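Long-range contacts in E3 ubiquitin-protein ligase TRIM65 (Homo sapiens, PDB 7JL4), which acts as an E3 ubiquitin ligase in innate immunity, autophagy and inflammation, and is represented here by its C-terminal PRY-SPRY (B30.2) domain: residues Q17-L22 against Y74-A79; F24-A29 against R37-V42; W60-A65 against F178-G183; H82-G87 against R184-C189; S89-P94 against F170-T175. All coordinates share one frame; numbering follows the deposited sequence. Where two conformers were deposited one is given.

Interaction 1: Q17-L22 against Y74-A79; sequences QNYRNL and YWEVRA
A single beta bridge, Tyr-19 with Tyr-74, fastens the loop 17-22 to residues 74-79 of strand 72-79 in the PRY-SPRY beta-sandwich. Two backbone bonds flank it. Arg-20 N gives to Tyr-74 O at 2.8 Å, and Tyr-74 N gives to Asn-18 O at 3.0 Å. The Tyr-19 side chain then runs along the strand. CG is anti to the backbone N (chi1 -156°), which sets one ring face against Tyr-74 O and Trp-75 CA. Its hydroxyl accepts from Glu-76 N at 3.2 Å. A water gives to both Tyr-19 OH and Glu-76 OE1, and Tyr-19 OH is also hydrogen-bonded to Cys-189 O. Tyr-74 OH donates at 2.7 Å to the anti lone pair of Glu-76 OE2. Leu-22 CD1 sits over the five-membered ring of Trp-75, 3.4 Å from the centroid and almost on the normal. Glu-76 also meets helix 10-15 through a salt bridge to Arg-12. Strand 72-79 lies between strands 185-188 and 139-145, and Leu-22 packs on Leu-188 and Pro-176.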
# COMPACT_ATOMS: atom_id res chain seq x y z
N GLN A 17 -17.34 1.19 6.99
CA GLN A 17 -17.96 2.41 7.49
C GLN A 17 -17.00 3.60 7.42
O GLN A 17 -17.46 4.74 7.39
CB GLN A 17 -18.47 2.18 8.91
CG GLN A 17 -19.58 1.09 8.95
CD GLN A 17 -20.65 1.23 7.83
OE1 GLN A 17 -21.44 2.19 7.80
NE2 GLN A 17 -20.66 0.25 6.90
N ASN A 18 -15.70 3.34 7.32
CA ASN A 18 -14.69 4.39 7.16
C ASN A 18 -14.02 4.35 5.79
O ASN A 18 -12.88 4.80 5.64
CB ASN A 18 -13.65 4.27 8.26
CG ASN A 18 -14.25 4.35 9.65
OD1 ASN A 18 -14.91 5.32 10.01
ND2 ASN A 18 -14.05 3.29 10.42
N TYR A 19 -14.71 3.84 4.76
CA TYR A 19 -14.08 3.62 3.46
C TYR A 19 -13.62 4.94 2.83
O TYR A 19 -14.37 5.92 2.81
CB TYR A 19 -15.04 2.88 2.52
CG TYR A 19 -14.27 2.14 1.44
CD1 TYR A 19 -13.68 2.81 0.38
CD2 TYR A 19 -14.00 0.78 1.60
CE1 TYR A 19 -12.94 2.13 -0.57
CE2 TYR A 19 -13.23 0.09 0.67
CZ TYR A 19 -12.69 0.78 -0.39
OH TYR A 19 -11.94 0.12 -1.32
N ARG A 20 -12.41 4.95 2.28
CA ARG A 20 -11.86 6.10 1.56
C ARG A 20 -11.45 5.70 0.14
O ARG A 20 -10.74 4.71 -0.05
CB ARG A 20 -10.63 6.69 2.28
CG ARG A 20 -10.81 6.99 3.76
CD ARG A 20 -11.76 8.20 4.05
NE ARG A 20 -12.04 8.25 5.49
CZ ARG A 20 -13.24 8.23 6.06
NH1 ARG A 20 -14.35 8.25 5.33
NH2 ARG A 20 -13.33 8.24 7.38
N ASN A 21 -11.86 6.50 -0.86
CA ASN A 21 -11.50 6.24 -2.26
C ASN A 21 -10.18 6.94 -2.60
O ASN A 21 -10.11 8.17 -2.67
CB ASN A 21 -12.63 6.67 -3.21
CG ASN A 21 -13.91 5.82 -3.07
OD1 ASN A 21 -13.86 4.67 -2.61
ND2 ASN A 21 -15.06 6.39 -3.44
N LEU A 22 -9.12 6.16 -2.81
CA LEU A 22 -7.77 6.69 -3.02
C LEU A 22 -7.44 6.81 -4.50
O LEU A 22 -8.01 6.10 -5.35
CB LEU A 22 -6.73 5.77 -2.36
CG LEU A 22 -6.86 5.48 -0.86
CD1 LEU A 22 -5.69 4.58 -0.45
CD2 LEU A 22 -6.97 6.75 -0.02
N TYR A 74 -10.24 3.48 6.05
CA TYR A 74 -10.10 2.11 5.56
C TYR A 74 -10.16 2.12 4.05
O TYR A 74 -10.97 2.85 3.46
CB TYR A 74 -11.20 1.18 6.13
CG TYR A 74 -11.16 -0.23 5.56
CD1 TYR A 74 -10.25 -1.17 6.04
CD2 TYR A 74 -12.02 -0.61 4.52
CE1 TYR A 74 -10.22 -2.48 5.52
CE2 TYR A 74 -11.98 -1.90 3.97
CZ TYR A 74 -11.06 -2.83 4.48
OH TYR A 74 -10.99 -4.13 4.00
N TRP A 75 -9.34 1.29 3.41
CA TRP A 75 -9.42 1.14 1.96
C TRP A 75 -8.93 -0.25 1.58
O TRP A 75 -8.27 -0.94 2.37
CB TRP A 75 -8.61 2.20 1.20
CG TRP A 75 -7.18 2.27 1.63
CD1 TRP A 75 -6.13 1.50 1.14
CD2 TRP A 75 -6.62 3.10 2.66
NE1 TRP A 75 -4.96 1.84 1.80
CE2 TRP A 75 -5.23 2.81 2.73
CE3 TRP A 75 -7.14 4.09 3.51
CZ2 TRP A 75 -4.36 3.46 3.63
CZ3 TRP A 75 -6.28 4.74 4.42
CH2 TRP A 75 -4.90 4.42 4.46
N GLU A 76 -9.27 -0.64 0.35
CA GLU A 76 -8.90 -1.93 -0.20
C GLU A 76 -8.16 -1.76 -1.52
O GLU A 76 -8.42 -0.82 -2.28
CB GLU A 76 -10.14 -2.82 -0.39
CG GLU A 76 -10.72 -3.27 0.96
CD GLU A 76 -12.06 -3.96 0.85
OE1 GLU A 76 -12.59 -4.09 -0.27
OE2 GLU A 76 -12.58 -4.43 1.90
N VAL A 77 -7.23 -2.67 -1.77
CA VAL A 77 -6.35 -2.65 -2.93
C VAL A 77 -6.32 -4.06 -3.51
O VAL A 77 -6.26 -5.03 -2.75
CB VAL A 77 -4.92 -2.22 -2.54
CG1 VAL A 77 -3.98 -2.28 -3.75
CG2 VAL A 77 -4.91 -0.84 -1.91
N ARG A 78 -6.35 -4.18 -4.84
CA ARG A 78 -6.16 -5.48 -5.48
C ARG A 78 -4.80 -5.56 -6.16
O ARG A 78 -4.46 -4.70 -6.98
CB ARG A 78 -7.25 -5.76 -6.51
CG ARG A 78 -7.01 -7.13 -7.18
CD ARG A 78 -8.20 -7.67 -7.90
NE ARG A 78 -9.32 -8.02 -7.02
CZ ARG A 78 -9.40 -9.16 -6.33
NH1 ARG A 78 -8.42 -10.05 -6.38
NH2 ARG A 78 -10.46 -9.40 -5.57
N ALA A 79 -4.04 -6.61 -5.85
CA ALA A 79 -2.74 -6.85 -6.48
C ALA A 79 -2.88 -7.90 -7.58
O ALA A 79 -3.54 -8.92 -7.38
CB ALA A 79 -1.73 -7.33 -5.44
O HOH W 1 -13.73 -2.37 -1.94

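Interaction 2: F24-A29 against R37-V42; sequences FDPVSA and RQDQQV
This is a loop-to-hairpin contact at the edge of the seven-stranded sheet of the PRY-SPRY beta-sandwich. Phe-24 lies against the turn between strands 33-36 and 41-44. That turn is type I', from Arg-37 to Gln-40, and its last residue opens a classic beta bulge, Gln-40 and Gln-41 both facing Ser-36. The Phe-24 ring covers the start of strand 41-44. Val-42 CG1 comes over one ring face, 3.9 Å from the centroid, and is 3.5 Å from Phe-24 CZ. Phe-24 CE2 reaches to 3.5 Å from Gln-40 O. Leu-35, Val-62 and Leu-188 also touch the ring, so it is buried between the sheets. An alanine here would probably open a gap beside Val-42 and Leu-188. Beyond Phe-24, the loop is shaped by an Asx turn, Val-27 N to Asp-25 OD1, and by Ser-28 OG giving to Asp-25 O. The polar link across the contact is nearly straight: Phe-24 N gives to Asp-39 O at 2.8 Å, with 171° at the hydrogen.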
# COMPACT_ATOMS: atom_id res chain seq x y z
N PHE A 24 -3.72 7.50 -7.08
CA PHE A 24 -2.27 7.65 -7.10
C PHE A 24 -1.87 9.09 -7.44
O PHE A 24 -2.62 9.84 -8.06
CB PHE A 24 -1.64 6.67 -8.11
CG PHE A 24 -1.80 5.24 -7.71
CD1 PHE A 24 -1.15 4.74 -6.59
CD2 PHE A 24 -2.61 4.38 -8.45
CE1 PHE A 24 -1.29 3.39 -6.21
CE2 PHE A 24 -2.74 3.03 -8.10
CZ PHE A 24 -2.09 2.54 -6.97
N ASP A 25 -0.69 9.48 -6.95
CA ASP A 25 -0.10 10.79 -7.24
C ASP A 25 0.86 10.61 -8.39
O ASP A 25 1.93 10.02 -8.20
CB ASP A 25 0.62 11.32 -5.99
CG ASP A 25 1.45 12.56 -6.26
OD1 ASP A 25 1.44 13.11 -7.39
OD2 ASP A 25 2.17 12.98 -5.32
N PRO A 26 0.53 11.09 -9.60
CA PRO A 26 1.43 10.88 -10.76
C PRO A 26 2.77 11.58 -10.65
O PRO A 26 3.73 11.13 -11.30
CB PRO A 26 0.62 11.43 -11.95
CG PRO A 26 -0.49 12.28 -11.34
CD PRO A 26 -0.74 11.75 -9.96
N VAL A 27 2.88 12.66 -9.88
CA VAL A 27 4.17 13.34 -9.76
C VAL A 27 5.17 12.44 -9.01
O VAL A 27 6.37 12.45 -9.30
CB VAL A 27 4.00 14.70 -9.06
CG1 VAL A 27 5.33 15.46 -9.02
CG2 VAL A 27 2.93 15.53 -9.78
N SER A 28 4.68 11.65 -8.06
CA SER A 28 5.52 10.75 -7.26
C SER A 28 5.93 9.48 -8.00
O SER A 28 6.92 8.84 -7.61
CB SER A 28 4.75 10.38 -6.00
OG SER A 28 3.83 9.33 -6.30
N ALA A 29 5.21 9.11 -9.05
CA ALA A 29 5.30 7.76 -9.58
C ALA A 29 6.66 7.51 -10.23
O ALA A 29 7.20 8.37 -10.94
CB ALA A 29 4.18 7.52 -10.59
N ARG A 37 -7.13 4.39 -15.45
CA ARG A 37 -8.40 4.38 -14.72
C ARG A 37 -8.50 5.56 -13.76
O ARG A 37 -8.76 5.41 -12.56
CB ARG A 37 -8.60 3.06 -13.97
CG ARG A 37 -10.08 2.76 -13.78
CD ARG A 37 -10.34 1.65 -12.78
NE ARG A 37 -9.95 0.33 -13.27
CZ ARG A 37 -10.11 -0.79 -12.57
NH1 ARG A 37 -10.65 -0.74 -11.35
NH2 ARG A 37 -9.73 -1.96 -13.08
N GLN A 38 -8.29 6.76 -14.31
CA GLN A 38 -8.40 7.99 -13.52
C GLN A 38 -7.50 7.91 -12.29
O GLN A 38 -7.89 8.32 -11.19
CB GLN A 38 -9.85 8.26 -13.12
CG GLN A 38 -10.80 8.44 -14.29
CD GLN A 38 -11.24 7.13 -14.90
OE1 GLN A 38 -11.60 6.19 -14.19
NE2 GLN A 38 -11.20 7.04 -16.23
N ASP A 39 -6.31 7.35 -12.48
CA ASP A 39 -5.25 7.24 -11.47
C ASP A 39 -5.65 6.34 -10.31
O ASP A 39 -5.12 6.46 -9.21
CB ASP A 39 -4.82 8.64 -10.99
CG ASP A 39 -4.11 9.44 -12.09
OD1 ASP A 39 -3.43 8.82 -12.95
OD2 ASP A 39 -4.27 10.68 -12.14
N GLN A 40 -6.56 5.39 -10.56
CA GLN A 40 -6.86 4.35 -9.59
C GLN A 40 -6.02 3.09 -9.77
O GLN A 40 -6.08 2.21 -8.92
CB GLN A 40 -8.34 3.94 -9.65
CG GLN A 40 -9.31 5.14 -9.44
CD GLN A 40 -10.72 4.83 -9.85
OE1 GLN A 40 -11.12 3.67 -9.96
NE2 GLN A 40 -11.48 5.88 -10.13
N GLN A 41 -5.29 2.98 -10.88
CA GLN A 41 -4.56 1.76 -11.19
C GLN A 41 -3.16 2.13 -11.67
O GLN A 41 -2.98 3.14 -12.36
CB GLN A 41 -5.34 0.96 -12.24
CG GLN A 41 -4.71 -0.35 -12.66
CD GLN A 41 -5.61 -1.15 -13.58
OE1 GLN A 41 -5.43 -1.17 -14.79
NE2 GLN A 41 -6.59 -1.83 -12.99
N VAL A 42 -2.17 1.31 -11.32
CA VAL A 42 -0.79 1.52 -11.72
C VAL A 42 -0.15 0.17 -12.07
O VAL A 42 -0.46 -0.85 -11.44
CB VAL A 42 -0.00 2.25 -10.60
CG1 VAL A 42 0.17 1.37 -9.38
CG2 VAL A 42 1.35 2.73 -11.11

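Interaction 3: W60-A65 against F178-G183; sequences WQVQCA and FWLLEG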
# COMPACT_ATOMS: atom_id res chain seq x y z
N TRP A 60 11.10 1.69 -6.72
CA TRP A 60 9.97 1.22 -7.52
C TRP A 60 8.67 1.47 -6.75
O TRP A 60 7.96 0.54 -6.36
CB TRP A 60 10.15 -0.26 -7.86
CG TRP A 60 11.34 -0.51 -8.72
CD1 TRP A 60 11.96 0.39 -9.51
CD2 TRP A 60 12.05 -1.75 -8.86
NE1 TRP A 60 13.03 -0.20 -10.15
CE2 TRP A 60 13.11 -1.52 -9.76
CE3 TRP A 60 11.91 -3.03 -8.32
CZ2 TRP A 60 14.01 -2.52 -10.15
CZ3 TRP A 60 12.82 -4.03 -8.68
CH2 TRP A 60 13.85 -3.76 -9.60
N GLN A 61 8.35 2.76 -6.57
CA GLN A 61 7.29 3.17 -5.65
C GLN A 61 6.42 4.29 -6.23
O GLN A 61 6.79 5.00 -7.18
CB GLN A 61 7.85 3.61 -4.28
CG GLN A 61 8.51 2.45 -3.52
CD GLN A 61 9.24 2.86 -2.25
OE1 GLN A 61 9.10 3.97 -1.73
NE2 GLN A 61 10.06 1.96 -1.77
N VAL A 62 5.24 4.43 -5.63
CA VAL A 62 4.32 5.50 -5.96
C VAL A 62 3.47 5.71 -4.72
O VAL A 62 3.17 4.76 -3.99
CB VAL A 62 3.45 5.14 -7.19
CG1 VAL A 62 2.71 3.84 -6.93
CG2 VAL A 62 2.46 6.29 -7.52
N GLN A 63 3.07 6.97 -4.46
CA GLN A 63 2.22 7.28 -3.31
C GLN A 63 0.86 7.79 -3.79
O GLN A 63 0.64 8.02 -4.99
CB GLN A 63 2.88 8.31 -2.39
CG GLN A 63 2.97 9.71 -3.01
CD GLN A 63 3.67 10.74 -2.12
OE1 GLN A 63 4.22 10.40 -1.08
NE2 GLN A 63 3.63 12.00 -2.54
N CYS A 64 -0.07 7.94 -2.85
CA CYS A 64 -1.40 8.40 -3.20
C CYS A 64 -1.50 9.90 -2.98
O CYS A 64 -0.67 10.53 -2.33
CB CYS A 64 -2.47 7.68 -2.37
SG CYS A 64 -2.72 5.96 -2.85
N ALA A 65 -2.57 10.47 -3.53
CA ALA A 65 -2.83 11.89 -3.39
C ALA A 65 -3.55 12.23 -2.10
O ALA A 65 -3.88 13.40 -1.89
CB ALA A 65 -3.66 12.40 -4.57
N PHE A 178 3.33 2.59 -1.99
CA PHE A 178 3.34 1.23 -2.53
C PHE A 178 4.63 0.95 -3.29
O PHE A 178 5.19 1.84 -3.93
CB PHE A 178 2.14 1.04 -3.47
CG PHE A 178 0.82 1.31 -2.80
CD1 PHE A 178 0.18 0.29 -2.10
CD2 PHE A 178 0.25 2.57 -2.83
CE1 PHE A 178 -1.02 0.52 -1.46
CE2 PHE A 178 -0.95 2.82 -2.18
CZ PHE A 178 -1.59 1.78 -1.48
N TRP A 179 5.07 -0.32 -3.26
CA TRP A 179 6.20 -0.81 -4.03
C TRP A 179 5.72 -1.93 -4.94
O TRP A 179 4.88 -2.75 -4.54
CB TRP A 179 7.30 -1.34 -3.12
CG TRP A 179 8.43 -2.06 -3.82
CD1 TRP A 179 9.54 -1.49 -4.34
CD2 TRP A 179 8.56 -3.48 -4.01
NE1 TRP A 179 10.39 -2.49 -4.86
CE2 TRP A 179 9.79 -3.71 -4.66
CE3 TRP A 179 7.76 -4.58 -3.68
CZ2 TRP A 179 10.23 -5.00 -5.01
CZ3 TRP A 179 8.19 -5.86 -4.03
CH2 TRP A 179 9.42 -6.05 -4.68
N LEU A 180 6.23 -1.96 -6.17
CA LEU A 180 5.80 -2.92 -7.18
C LEU A 180 7.00 -3.48 -7.93
O LEU A 180 7.74 -2.72 -8.56
CB LEU A 180 4.85 -2.28 -8.20
CG LEU A 180 3.46 -1.81 -7.85
CD1 LEU A 180 3.53 -0.43 -7.18
CD2 LEU A 180 2.67 -1.77 -9.16
N LEU A 181 7.13 -4.80 -7.95
CA LEU A 181 8.06 -5.45 -8.85
C LEU A 181 7.63 -5.20 -10.30
O LEU A 181 6.49 -4.85 -10.58
CB LEU A 181 8.10 -6.94 -8.56
CG LEU A 181 9.36 -7.63 -9.08
CD1 LEU A 181 10.54 -6.94 -8.45
CD2 LEU A 181 9.32 -9.10 -8.75
N GLU A 182 8.57 -5.37 -11.24
CA GLU A 182 8.21 -5.22 -12.65
C GLU A 182 7.12 -6.22 -13.03
O GLU A 182 7.17 -7.39 -12.63
CB GLU A 182 9.44 -5.44 -13.55
CG GLU A 182 9.15 -5.46 -15.04
CD GLU A 182 10.36 -5.84 -15.89
OE1 GLU A 182 10.23 -6.66 -16.82
OE2 GLU A 182 11.46 -5.31 -15.60
N GLY A 183 6.14 -5.75 -13.82
CA GLY A 183 5.04 -6.59 -14.28
C GLY A 183 3.80 -6.57 -13.40
O GLY A 183 2.76 -7.11 -13.80
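Phe-178 and Val-62 form the apolar centre, on the face of the sheet that turns to the core. Cys-64 SG meets the edge of the Phe-178 ring, 3.7 Å from CE2, in a sulfur-aromatic contact. Val-62 CG1 lies 4.4 Å from Leu-180 CD1. Trp-179, on the opposite face, runs alongside Trp-60 from the loop before strand 61-63, both indoles heading the same way. Trp-60 CB is 3.7 Å from Trp-179 NE1, and Trp-60 CZ3 touches Leu-181 CD1. Trp-179 has CG anti to the backbone N (chi1 172°), which brings Trp-179 CD1 to 3.3 Å from Trp-60 O. Its NE1 is hydrogen-bonded to Thr-102 OG1. A leucine in its place would probably leave Thr-102 without that donor and bare the flank of Trp-60. Three backbone bonds make the antiparallel ladder: Leu-180 N to Trp-60 O, Val-62 N to Phe-178 O and Phe-178 N to Val-62 O. Strand 61-63 is one of the two outermost strands of the six-stranded sheet. Strand 175-180 separates it from 84-89, while Phe-178 packs on Leu-186 and Leu-188 of the facing sheet.

Interaction 4: H82-G87 against R184-C189; sequences HSVTLG and RTLTLC
Hydrogen bonding in this contact rests on Arg-184, which reaches across from the loop before strand 185-188. Its NE gives to His-82 O at 2.8 Å. The bond is nearly straight, with 174° at the hydrogen, and the oxygen lies in the guanidinium plane. The chain gets there by a bend at chi2 (64°), after which it runs extended to the guanidinium. Arg-184 NH1 is bonded to Glu-182 O. Arg-184 NH2 and Asp-81 form a long, weak ion pair.

Around the guanidinium lie His-82 and Ser-83. Arg-184 NH2 is 3.3 Å from His-82 CE1, with the imidazole and guanidinium planes 61° apart. His-82 ND1 and Ser-83 OG share a hydrogen bond of 2.8 Å, in the plane of the imidazole. This bond probably helps hold the rotation of the ring. Ser-83 and Val-84 both face Val-116 in a G1 beta bulge.

Apolar contacts lie deeper. Val-84 CG1 rests on Arg-184 CG at 3.8 Å, against the aliphatic part of the arginine. It also meets Leu-186 CD2 at 4.0 Å. Val-84 and Leu-186 pass each other head to tail between the two sheets, joined by Ala-79, Phe-178 and Leu-180.

The chemistry therefore changes with depth. Apolar side chains meet between the sheets, and the arginine closes the end, where its positive charge would probably polarise the carbonyls of His-82 and Glu-182.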
# COMPACT_ATOMS: atom_id res chain seq x y z
N HIS A 82 1.92 -11.50 -6.44
CA HIS A 82 2.78 -11.21 -5.30
C HIS A 82 3.91 -10.28 -5.74
O HIS A 82 4.08 -9.96 -6.92
CB HIS A 82 3.36 -12.50 -4.72
CG HIS A 82 4.16 -13.29 -5.71
ND1 HIS A 82 5.38 -12.86 -6.18
CD2 HIS A 82 3.89 -14.44 -6.36
CE1 HIS A 82 5.84 -13.73 -7.06
NE2 HIS A 82 4.96 -14.70 -7.19
N SER A 83 4.75 -9.92 -4.76
CA SER A 83 5.87 -8.99 -4.91
C SER A 83 5.35 -7.55 -5.07
O SER A 83 5.68 -6.84 -6.03
CB SER A 83 6.79 -9.39 -6.06
OG SER A 83 7.18 -10.75 -5.89
N VAL A 84 4.51 -7.15 -4.13
CA VAL A 84 4.10 -5.77 -3.95
C VAL A 84 4.20 -5.45 -2.46
O VAL A 84 4.16 -6.34 -1.61
CB VAL A 84 2.67 -5.51 -4.48
CG1 VAL A 84 2.58 -5.87 -5.97
CG2 VAL A 84 1.65 -6.33 -3.70
N THR A 85 4.32 -4.15 -2.15
CA THR A 85 4.33 -3.69 -0.76
C THR A 85 3.28 -2.60 -0.61
O THR A 85 3.20 -1.71 -1.45
CB THR A 85 5.69 -3.13 -0.31
OG1 THR A 85 6.71 -4.12 -0.47
CG2 THR A 85 5.65 -2.69 1.18
N LEU A 86 2.49 -2.69 0.45
CA LEU A 86 1.44 -1.73 0.76
C LEU A 86 1.78 -1.08 2.09
O LEU A 86 2.01 -1.79 3.07
CB LEU A 86 0.07 -2.42 0.88
CG LEU A 86 -0.68 -3.07 -0.29
CD1 LEU A 86 0.09 -4.23 -0.88
CD2 LEU A 86 -1.96 -3.62 0.30
N GLY A 87 1.75 0.25 2.15
CA GLY A 87 2.19 0.90 3.37
C GLY A 87 1.68 2.32 3.50
O GLY A 87 0.91 2.81 2.67
N ARG A 184 3.88 -5.98 -12.21
CA ARG A 184 2.76 -6.03 -11.28
C ARG A 184 1.83 -4.85 -11.53
O ARG A 184 2.27 -3.77 -11.93
CB ARG A 184 3.24 -6.02 -9.83
CG ARG A 184 3.56 -7.40 -9.27
CD ARG A 184 4.74 -8.05 -10.02
NE ARG A 184 5.08 -9.35 -9.44
CZ ARG A 184 5.91 -10.24 -9.98
NH1 ARG A 184 6.49 -10.03 -11.16
NH2 ARG A 184 6.13 -11.38 -9.34
N THR A 185 0.54 -5.07 -11.28
CA THR A 185 -0.48 -4.03 -11.28
C THR A 185 -1.08 -3.93 -9.89
O THR A 185 -1.33 -4.96 -9.24
CB THR A 185 -1.58 -4.34 -12.31
OG1 THR A 185 -1.03 -4.30 -13.63
CG2 THR A 185 -2.73 -3.33 -12.23
N LEU A 186 -1.30 -2.70 -9.40
CA LEU A 186 -2.10 -2.46 -8.20
C LEU A 186 -3.30 -1.59 -8.57
O LEU A 186 -3.15 -0.61 -9.31
CB LEU A 186 -1.32 -1.75 -7.10
CG LEU A 186 -0.19 -2.50 -6.38
CD1 LEU A 186 0.51 -1.61 -5.35
CD2 LEU A 186 -0.77 -3.71 -5.68
N THR A 187 -4.48 -1.95 -8.05
CA THR A 187 -5.72 -1.21 -8.28
C THR A 187 -6.30 -0.75 -6.94
O THR A 187 -6.56 -1.58 -6.06
CB THR A 187 -6.73 -2.11 -9.01
OG1 THR A 187 -6.12 -2.67 -10.18
CG2 THR A 187 -7.96 -1.29 -9.41
N LEU A 188 -6.49 0.56 -6.79
CA LEU A 188 -7.13 1.13 -5.60
C LEU A 188 -8.64 0.96 -5.75
O LEU A 188 -9.24 1.54 -6.65
CB LEU A 188 -6.77 2.60 -5.45
CG LEU A 188 -5.26 2.90 -5.45
CD1 LEU A 188 -5.00 4.38 -5.58
CD2 LEU A 188 -4.61 2.37 -4.21
N CYS A 189 -9.25 0.16 -4.88
CA CYS A 189 -10.66 -0.17 -5.04
C CYS A 189 -11.50 0.97 -4.49
O CYS A 189 -11.18 1.54 -3.45
CB CYS A 189 -11.00 -1.47 -4.31
SG CYS A 189 -10.02 -2.90 -4.86

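Interaction 5: S89-P94 against F170-T175; sequences SYPQLP and FNQPLT
The Tyr-90 ring crosses Gln-172 at a slant. Its CD1 is 3.6 Å from Gln-172 CB, and its CE1 is 3.5 Å from Gln-172 O. Leu-174 CD2 approaches the same part of the ring, 3.8 Å from Tyr-90 CD1. At the far end, Tyr-90 OH accepts from Asn-171 N at 3.1 Å. The hydroxyl also lies beside Phe-170 CA. CG of Tyr-90 is anti to its carbonyl carbon (chi1 -69°), and this carries the ring out to the loop 170-174. Trp-112 meets the rings of Tyr-90 and Phe-170 edge-to-face. Next to Tyr-90, Pro-91 CD packs 3.7 Å from Gln-172 NE2 and 3.6 Å from Pro-173 O. That oxygen is buried here and has no hydrogen-bonding partner. Ser-89 and Thr-175 form an antiparallel hydrogen-bonded pair, with Thr-175 N giving to Ser-89 O at 2.9 Å and Ser-89 N to Thr-175 O. A type I turn, Tyr-90 to Leu-93, follows. This is the end of a beta ladder in the SPRY sandwich, where strands 84-89 and 175-180 meet their connecting loops.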
# COMPACT_ATOMS: atom_id res chain seq x y z
N SER A 89 3.40 6.31 5.02
CA SER A 89 4.62 7.00 5.42
C SER A 89 4.33 8.42 5.85
O SER A 89 3.36 9.04 5.40
CB SER A 89 5.65 7.08 4.29
OG SER A 89 5.16 7.92 3.24
N TYR A 90 5.23 8.96 6.68
CA TYR A 90 5.30 10.38 6.94
C TYR A 90 5.83 11.07 5.69
O TYR A 90 6.36 10.41 4.80
CB TYR A 90 6.23 10.65 8.12
CG TYR A 90 5.72 10.18 9.46
CD1 TYR A 90 4.34 10.12 9.74
CD2 TYR A 90 6.62 9.82 10.47
CE1 TYR A 90 3.87 9.70 11.01
CE2 TYR A 90 6.18 9.42 11.72
CZ TYR A 90 4.82 9.34 11.99
OH TYR A 90 4.46 8.93 13.26
N PRO A 91 5.71 12.40 5.61
CA PRO A 91 6.19 13.11 4.42
C PRO A 91 7.69 12.98 4.13
O PRO A 91 8.11 13.28 3.01
CB PRO A 91 5.84 14.58 4.72
CG PRO A 91 4.68 14.50 5.69
CD PRO A 91 4.95 13.29 6.52
N GLN A 92 8.52 12.57 5.09
CA GLN A 92 9.97 12.60 4.86
C GLN A 92 10.51 11.36 4.15
O GLN A 92 11.73 11.25 3.99
CB GLN A 92 10.72 12.79 6.17
N LEU A 93 9.65 10.45 3.71
CA LEU A 93 10.14 9.21 3.12
C LEU A 93 11.04 9.52 1.93
O LEU A 93 10.62 10.24 1.02
CB LEU A 93 8.99 8.31 2.69
CG LEU A 93 9.38 6.95 2.11
CD1 LEU A 93 10.00 6.06 3.19
CD2 LEU A 93 8.17 6.25 1.49
N PRO A 94 12.28 9.02 1.90
CA PRO A 94 13.18 9.34 0.79
C PRO A 94 12.69 8.77 -0.54
O PRO A 94 12.13 7.68 -0.62
CB PRO A 94 14.51 8.71 1.21
CG PRO A 94 14.43 8.61 2.71
CD PRO A 94 12.98 8.31 2.98
N PHE A 170 1.23 8.19 15.98
CA PHE A 170 1.50 8.88 14.72
C PHE A 170 1.51 10.39 14.93
O PHE A 170 0.56 10.95 15.49
CB PHE A 170 0.45 8.50 13.68
CG PHE A 170 0.46 7.03 13.32
CD1 PHE A 170 1.51 6.49 12.60
CD2 PHE A 170 -0.59 6.21 13.70
CE1 PHE A 170 1.52 5.12 12.24
CE2 PHE A 170 -0.60 4.85 13.37
CZ PHE A 170 0.46 4.30 12.64
N ASN A 171 2.58 11.07 14.50
CA ASN A 171 2.76 12.49 14.81
C ASN A 171 2.88 13.40 13.59
O ASN A 171 3.22 14.59 13.75
CB ASN A 171 3.97 12.70 15.73
CG ASN A 171 5.30 12.33 15.08
OD1 ASN A 171 5.38 12.04 13.88
ND2 ASN A 171 6.36 12.36 15.87
N GLN A 172 2.62 12.88 12.41
CA GLN A 172 2.53 13.61 11.15
C GLN A 172 1.46 12.93 10.34
O GLN A 172 1.10 11.78 10.62
CB GLN A 172 3.86 13.59 10.37
CG GLN A 172 4.80 14.70 10.76
CD GLN A 172 6.13 14.61 10.05
OE1 GLN A 172 6.93 13.71 10.29
NE2 GLN A 172 6.35 15.55 9.14
N PRO A 173 0.91 13.61 9.32
CA PRO A 173 -0.02 12.94 8.39
C PRO A 173 0.63 11.77 7.68
O PRO A 173 1.83 11.79 7.37
CB PRO A 173 -0.37 14.05 7.38
CG PRO A 173 -0.16 15.35 8.16
CD PRO A 173 1.07 15.05 9.02
N LEU A 174 -0.17 10.73 7.42
CA LEU A 174 0.29 9.51 6.76
C LEU A 174 -0.24 9.45 5.34
O LEU A 174 -1.45 9.65 5.11
CB LEU A 174 -0.18 8.26 7.51
CG LEU A 174 0.42 8.08 8.88
CD1 LEU A 174 -0.46 7.13 9.64
CD2 LEU A 174 1.84 7.48 8.73
N THR A 175 0.65 9.18 4.40
CA THR A 175 0.27 9.03 2.99
C THR A 175 0.44 7.58 2.56
O THR A 175 1.52 7.02 2.79
CB THR A 175 1.16 9.94 2.12
OG1 THR A 175 1.01 11.31 2.53
CG2 THR A 175 0.74 9.85 0.67

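In the fold
The five contacts span the two antiparallel sheets of the PRY-SPRY sandwich. Interactions 1 and 2, with centres 15 Å apart, reach the seven-stranded sheet, where 41-44, 185-188 and 72-79 are successive neighbours. Interaction 3 lies in the six-stranded sheet, and interaction 5 closes one end of its 84-89 and 175-180 ladder. Interaction 4 joins the two sheets, 7 Å from interaction 3 between centres. The centre of interaction 5 is about 19 Å from those of 1, 2 and 4. Along the chain, interaction 2 falls within the span of interaction 1, and interaction 5 within those of 3 and 4. Interaction 3 pairs 60-65 with 178-183, and Tyr-19 and Gln-40 bond to Cys-189 and Leu-188, joining early and late parts in one compact domain.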